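Long-range contact in HpcH/HpaI aldolase/citrate lyase family protein (Burkholderia cenocepacia, PDB 4MF4), which belongs to the HpcH/HpaI aldolase/citrate lyase family and is built as a parallel eight-stranded TIM barrel: residues D184-P190 with V224-F229. Numbering follows the deposited sequence.
Sequences DCLFVGP and VAVGIF
Phe187 lays its ring over the backbone of the neighbouring strand, where Gly227 has no side chain to hold it off. With CG anti to the backbone N (chi1 -171°), the ring swings across so that Ile228 N sits over one face, 3.7 Å from Phe187 CE2, and Phe187 CZ at the far end comes 4.1 Å from Phe229 CB. Beside it on the same face of the sheet, Cys185 SG rests 3.7 Å from Gly227 N. The other face is aliphatic: Val188 CB meets Ile228 CG1, while Pro190 crosses the Ile228 side chain at about a right angle, its CG 4.0 Å from Ile228 CG1.

Four hydrogen bonds hold the parallel pair in register. Leu186 reaches both ways, donating from N to Ala225 O (2.9 Å) and accepting at O from Gly227 N (2.7 Å). Val188 does the same two residues on: its N approaches Gly227 O from above the carbonyl plane, and its O takes a longer bond from Phe229 N (3.2 Å). At the start of the pair, a water bridges Asp184 O and Ala225 N.

These are the sixth and seventh strands of the barrel, joined by a right-handed beta-alpha-beta crossover that includes helices 190-196 and 206-222. Phe187 and Cys185 face the barrel interior, between Ile162 and Leu246 of the flanking strands. On the outer face, Met212 of helix 206-222 packs against Val188, Pro190 and Ile228. At the C-terminal end Phe229 meets Trp31 edge-to-face and packs on Met139 of a second subunit.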
loop_
_atom_site.group_PDB
_atom_site.type_symbol
_atom_site.label_atom_id
_atom_site.label_comp_id
_atom_site.label_asym_id
_atom_site.label_seq_id
_atom_site.Cartn_x
_atom_site.Cartn_y
_atom_site.Cartn_z
ATOM N N ASP A 184 12.131 29.307 -15.519
ATOM C CA ASP A 184 13.406 29.445 -14.776
ATOM C C ASP A 184 14.504 28.554 -15.379
ATOM O O ASP A 184 15.675 28.731 -15.069
ATOM C CB ASP A 184 13.235 29.100 -13.296
ATOM C CG ASP A 184 12.137 29.927 -12.611
ATOM O OD1 ASP A 184 12.202 31.194 -12.678
ATOM O OD2 ASP A 184 11.191 29.321 -12.050
ATOM N N CYS A 185 14.149 27.599 -16.243
ATOM C CA CYS A 185 15.152 26.730 -16.817
ATOM C C CYS A 185 14.632 26.071 -18.073
ATOM O O CYS A 185 13.491 25.651 -18.079
ATOM C CB CYS A 185 15.465 25.618 -15.813
ATOM S SG CYS A 185 16.808 24.510 -16.341
ATOM N N LEU A 186 15.469 25.925 -19.097
ATOM C CA LEU A 186 15.106 25.163 -20.282
ATOM C C LEU A 186 15.763 23.813 -20.122
ATOM O O LEU A 186 16.970 23.764 -19.900
ATOM C CB LEU A 186 15.631 25.810 -21.563
ATOM C CG LEU A 186 15.249 27.241 -21.857
ATOM C CD1 LEU A 186 16.065 27.807 -23.021
ATOM C CD2 LEU A 186 13.761 27.340 -22.102
ATOM N N PHE A 187 15.016 22.713 -20.267
ATOM C CA PHE A 187 15.636 21.398 -20.075
ATOM C C PHE A 187 15.641 20.572 -21.358
ATOM O O PHE A 187 14.616 20.377 -21.973
ATOM C CB PHE A 187 14.906 20.680 -18.946
ATOM C CG PHE A 187 15.565 19.401 -18.498
ATOM C CD1 PHE A 187 15.269 18.221 -19.122
ATOM C CD2 PHE A 187 16.417 19.389 -17.422
ATOM C CE1 PHE A 187 15.817 17.041 -18.682
ATOM C CE2 PHE A 187 16.986 18.212 -16.974
ATOM C CZ PHE A 187 16.664 17.038 -17.591
ATOM N N VAL A 188 16.813 20.130 -21.780
ATOM C CA VAL A 188 16.946 19.219 -22.935
ATOM C C VAL A 188 16.967 17.737 -22.535
ATOM O O VAL A 188 17.847 17.291 -21.774
ATOM C CB VAL A 188 18.270 19.534 -23.704
ATOM C CG1 VAL A 188 18.410 18.651 -24.932
ATOM C CG2 VAL A 188 18.324 20.993 -24.131
ATOM N N GLY A 189 15.998 16.966 -23.026
ATOM C CA GLY A 189 16.074 15.507 -22.949
ATOM C C GLY A 189 16.598 14.951 -24.282
ATOM O O GLY A 189 15.861 14.916 -25.243
ATOM N N PRO A 190 17.881 14.576 -24.371
ATOM C CA PRO A 190 18.364 14.290 -25.745
ATOM C C PRO A 190 17.685 13.114 -26.419
ATOM O O PRO A 190 17.437 13.173 -27.632
ATOM C CB PRO A 190 19.839 13.975 -25.543
ATOM C CG PRO A 190 20.198 14.753 -24.335
ATOM C CD PRO A 190 19.001 14.594 -23.422
ATOM N N VAL A 224 18.738 32.538 -19.051
ATOM C CA VAL A 224 17.945 31.485 -18.453
ATOM C C VAL A 224 18.816 30.224 -18.421
ATOM O O VAL A 224 19.438 29.826 -19.434
ATOM C CB VAL A 224 16.686 31.241 -19.314
ATOM C CG1 VAL A 224 15.854 30.093 -18.734
ATOM C CG2 VAL A 224 15.867 32.535 -19.453
ATOM N N ALA A 225 18.908 29.626 -17.242
ATOM C CA ALA A 225 19.557 28.348 -17.069
ATOM C C ALA A 225 19.119 27.302 -18.065
ATOM O O ALA A 225 17.938 27.192 -18.364
ATOM C CB ALA A 225 19.294 27.812 -15.676
ATOM N N VAL A 226 20.093 26.526 -18.570
ATOM C CA VAL A 226 19.763 25.343 -19.343
ATOM C C VAL A 226 20.163 24.053 -18.630
ATOM O O VAL A 226 21.207 23.991 -18.013
ATOM C CB VAL A 226 20.405 25.411 -20.716
ATOM C CG1 VAL A 226 19.928 24.258 -21.589
ATOM C CG2 VAL A 226 20.030 26.763 -21.343
ATOM N N GLY A 227 19.302 23.052 -18.727
ATOM C CA GLY A 227 19.541 21.749 -18.109
ATOM C C GLY A 227 19.512 20.647 -19.155
ATOM O O GLY A 227 19.053 20.869 -20.272
ATOM N N ILE A 228 19.922 19.449 -18.757
ATOM C CA ILE A 228 20.088 18.341 -19.670
ATOM C C ILE A 228 20.179 17.048 -18.879
ATOM O O ILE A 228 20.658 17.027 -17.717
ATOM C CB ILE A 228 21.360 18.559 -20.554
ATOM C CG1 ILE A 228 21.415 17.543 -21.709
ATOM C CG2 ILE A 228 22.589 18.554 -19.699
ATOM C CD1 ILE A 228 22.356 17.916 -22.830
ATOM N N PHE A 229 19.682 15.976 -19.493
ATOM C CA PHE A 229 19.806 14.637 -18.946
ATOM C C PHE A 229 21.040 14.038 -19.586
ATOM O O PHE A 229 21.061 13.860 -20.813
ATOM C CB PHE A 229 18.565 13.765 -19.281
ATOM C CG PHE A 229 18.596 12.405 -18.627
ATOM C CD1 PHE A 229 19.223 11.338 -19.257
ATOM C CD2 PHE A 229 18.107 12.221 -17.358
ATOM C CE1 PHE A 229 19.302 10.088 -18.650
ATOM C CE2 PHE A 229 18.184 10.978 -16.735
ATOM C CZ PHE A 229 18.784 9.916 -17.397
HETATM O O HOH W 1 17.411 30.861 -14.978
#